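Local structure of alanine racemase (Enterococcus faecalis, 3E6E) at residues 130-135 with 165-170. The protein belongs to the alanine racemases, two-domain enzymes that pair an N-terminal alpha/beta barrel with a C-terminal beta domain and act as dimers. The protein carries 1 engineered substitution. Numbering follows the deposited sequence.
With DCS (D-[3-hydroxy-2-methyl-5-phosphonooxymethyl-pyridin-4-ylmethyl]-N,O-cycloserylamide), chain D.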
loop_
_atom_site.group_PDB
_atom_site.type_symbol
_atom_site.label_atom_id
_atom_site.label_comp_id
_atom_site.label_asym_id
_atom_site.label_seq_id
_atom_site.Cartn_x
_atom_site.Cartn_y
_atom_site.Cartn_z
ATOM N N HIS A 130 28.054 -0.360 12.291
ATOM C CA HIS A 130 27.594 0.762 13.097
ATOM C C HIS A 130 26.924 0.111 14.305
ATOM O O HIS A 130 26.042 -0.747 14.148
ATOM C CB HIS A 130 26.582 1.617 12.324
ATOM C CG HIS A 130 27.200 2.519 11.300
ATOM N ND1 HIS A 130 27.205 3.892 11.427
ATOM C CD2 HIS A 130 27.818 2.250 10.125
ATOM C CE1 HIS A 130 27.798 4.428 10.374
ATOM N NE2 HIS A 130 28.179 3.453 9.568
ATOM N N LEU A 131 27.352 0.494 15.504
ATOM C CA LEU A 131 26.798 -0.081 16.725
ATOM C C LEU A 131 25.638 0.732 17.260
ATOM O O LEU A 131 25.831 1.819 17.790
ATOM C CB LEU A 131 27.899 -0.202 17.787
ATOM C CG LEU A 131 28.790 -1.452 17.779
ATOM C CD1 LEU A 131 29.166 -1.822 16.370
ATOM C CD2 LEU A 131 30.041 -1.186 18.617
ATOM N N LYS A 132 24.424 0.212 17.136
ATOM C CA LYS A 132 23.277 0.963 17.634
ATOM C C LYS A 132 23.010 0.683 19.107
ATOM O O LYS A 132 22.839 -0.464 19.521
ATOM C CB LYS A 132 21.997 0.667 16.828
ATOM C CG LYS A 132 20.845 1.640 17.187
ATOM C CD LYS A 132 19.473 1.255 16.612
ATOM C CE LYS A 132 18.376 2.239 17.074
ATOM N NZ LYS A 132 16.999 1.886 16.596
ATOM N N VAL A 133 22.979 1.753 19.891
ATOM C CA VAL A 133 22.692 1.653 21.308
ATOM C C VAL A 133 21.261 2.162 21.564
ATOM O O VAL A 133 20.885 3.240 21.110
ATOM C CB VAL A 133 23.736 2.455 22.140
ATOM C CG1 VAL A 133 24.175 3.679 21.383
ATOM C CG2 VAL A 133 23.156 2.856 23.474
ATOM N N ASP A 134 20.460 1.359 22.258
ATOM C CA ASP A 134 19.096 1.741 22.567
ATOM C C ASP A 134 19.191 2.635 23.762
ATOM O O ASP A 134 19.825 2.269 24.743
ATOM C CB ASP A 134 18.241 0.535 22.934
ATOM C CG ASP A 134 16.802 0.924 23.298
ATOM O OD1 ASP A 134 16.526 2.125 23.528
ATOM O OD2 ASP A 134 15.957 0.010 23.366
ATOM N N THR A 135 18.533 3.790 23.691
ATOM C CA THR A 135 18.576 4.776 24.759
ATOM C C THR A 135 17.185 5.255 25.151
ATOM O O THR A 135 17.023 6.152 25.981
ATOM C CB THR A 135 19.419 5.977 24.297
ATOM O OG1 THR A 135 18.859 6.526 23.093
ATOM C CG2 THR A 135 20.850 5.525 24.011
ATOM N N GLY A 165 30.813 3.604 12.894
ATOM C CA GLY A 165 30.194 4.543 13.813
ATOM C C GLY A 165 29.256 4.013 14.873
ATOM O O GLY A 165 28.999 2.818 14.960
ATOM N N ILE A 166 28.780 4.927 15.709
ATOM C CA ILE A 166 27.820 4.613 16.756
ATOM C C ILE A 166 26.688 5.601 16.545
ATOM O O ILE A 166 26.878 6.689 15.997
ATOM C CB ILE A 166 28.353 4.843 18.207
ATOM C CG1 ILE A 166 29.788 5.341 18.178
ATOM C CG2 ILE A 166 28.211 3.585 19.035
ATOM C CD1 ILE A 166 29.875 6.837 18.082
ATOM N N PHE A 167 25.504 5.220 16.989
ATOM C CA PHE A 167 24.343 6.078 16.853
ATOM C C PHE A 167 23.177 5.509 17.633
ATOM O O PHE A 167 23.185 4.341 18.051
ATOM C CB PHE A 167 23.936 6.173 15.386
ATOM C CG PHE A 167 23.361 4.908 14.847
ATOM C CD1 PHE A 167 21.997 4.796 14.594
ATOM C CD2 PHE A 167 24.177 3.814 14.617
ATOM C CE1 PHE A 167 21.455 3.599 14.116
ATOM C CE2 PHE A 167 23.651 2.619 14.143
ATOM C CZ PHE A 167 22.286 2.508 13.890
ATOM N N THR A 168 22.182 6.360 17.829
ATOM C CA THR A 168 20.959 5.961 18.490
ATOM C C THR A 168 19.810 6.678 17.776
ATOM O O THR A 168 20.030 7.457 16.838
ATOM C CB THR A 168 20.952 6.319 19.960
ATOM O OG1 THR A 168 19.883 5.613 20.592
ATOM C CG2 THR A 168 20.735 7.804 20.151
ATOM N N HIS A 169 18.584 6.428 18.210
ATOM C CA HIS A 169 17.459 7.041 17.545
ATOM C C HIS A 169 16.492 7.583 18.573
ATOM O O HIS A 169 16.200 6.930 19.565
ATOM C CB HIS A 169 16.777 6.002 16.646
ATOM C CG HIS A 169 15.686 6.572 15.788
ATOM N ND1 HIS A 169 15.920 7.521 14.812
ATOM C CD2 HIS A 169 14.347 6.369 15.801
ATOM C CE1 HIS A 169 14.772 7.878 14.268
ATOM N NE2 HIS A 169 13.803 7.195 14.849
ATOM N N PHE A 170 16.001 8.788 18.344
ATOM C CA PHE A 170 15.067 9.389 19.280
ATOM C C PHE A 170 13.613 8.995 18.998
ATOM O O PHE A 170 13.252 8.707 17.844
ATOM C CB PHE A 170 15.234 10.898 19.236
ATOM C CG PHE A 170 16.562 11.373 19.756
ATOM C CD1 PHE A 170 16.785 11.482 21.123
ATOM C CD2 PHE A 170 17.574 11.746 18.875
ATOM C CE1 PHE A 170 17.988 11.966 21.606
ATOM C CE2 PHE A 170 18.785 12.227 19.356
ATOM C CZ PHE A 170 18.992 12.342 20.724
HETATM N N1 DCS D . 17.193 6.962 11.553
HETATM C C2 DCS D . 16.575 5.713 11.891
HETATM C C2A DCS D . 17.309 4.674 12.718
HETATM C C3 DCS D . 15.270 5.495 11.436
HETATM O O3 DCS D . 14.616 4.344 11.708
HETATM C C4 DCS D . 14.619 6.532 10.651
HETATM C C4A DCS D . 13.202 6.311 10.157
HETATM C C5 DCS D . 15.342 7.773 10.364
HETATM C C6 DCS D . 16.601 7.950 10.818
HETATM C C5A DCS D . 14.749 8.907 9.565
HETATM O O4P DCS D . 13.671 9.476 10.312
HETATM P P DCS D . 12.768 10.700 9.841
HETATM O O1P DCS D . 13.658 11.835 9.684
HETATM O O2P DCS D . 12.105 10.343 8.591
HETATM O O3P DCS D . 11.794 10.958 10.896
HETATM N N DCS D . 12.271 6.053 11.328
HETATM C CA DCS D . 10.904 5.820 11.123
HETATM C C DCS D . 10.259 4.550 11.202
HETATM O O DCS D . 10.871 3.357 11.454
HETATM N ND DCS D . 8.976 4.720 10.995
HETATM O OG DCS D . 8.741 6.062 10.775
HETATM C CB DCS D . 9.915 6.723 10.852
#
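Past the parallel pairing of 130-132 with 165-167, a side chain takes over from the backbone: T168 OG1 donates to the carbonyl of V133, 2.6 Å from OG1 to O and almost in line with the C=O bond. With chi1 of T168 at -166°, OG1 is anti to the backbone N and faces the V133 carbonyl, and T135 OG1 meets it tip to tip, 2.9 Å from T168 OG1, with Q184 as a second, weak partner of T135 OG1. Regular bonds precede this, L131 N to G165 O at 2.9 Å and V133 N to F167 O at 3.2 Å. On the face of H130 and K132, the F167 ring lies against both side chains: H130 CB nears CE2 obliquely, while K132 CG sits over a ring face in a CH-pi contact, 4.0 Å from the F167 centroid. G165 N lies over the centre of one face of the H130 imidazole, whose ND1 is hydrogen-bonded to H203 and NE2 to E164. On the other face, L131 CB packs against I166 CG2 at 4.0 Å. The strands are neighbours in the TIM-type barrel, linked through helix 145-158. Beyond them, K132 runs extended past the CB of H169; one face of the H169 ring meets the DCS pyridine, offset toward the rim, with ND1 3.5 Å from C2, and NE2 is bonded to Y267 of the second subunit. The T168 hydroxyl thus ties the segments together just before H169, which would be expected to steady the backbone carrying the ring that faces the ligand.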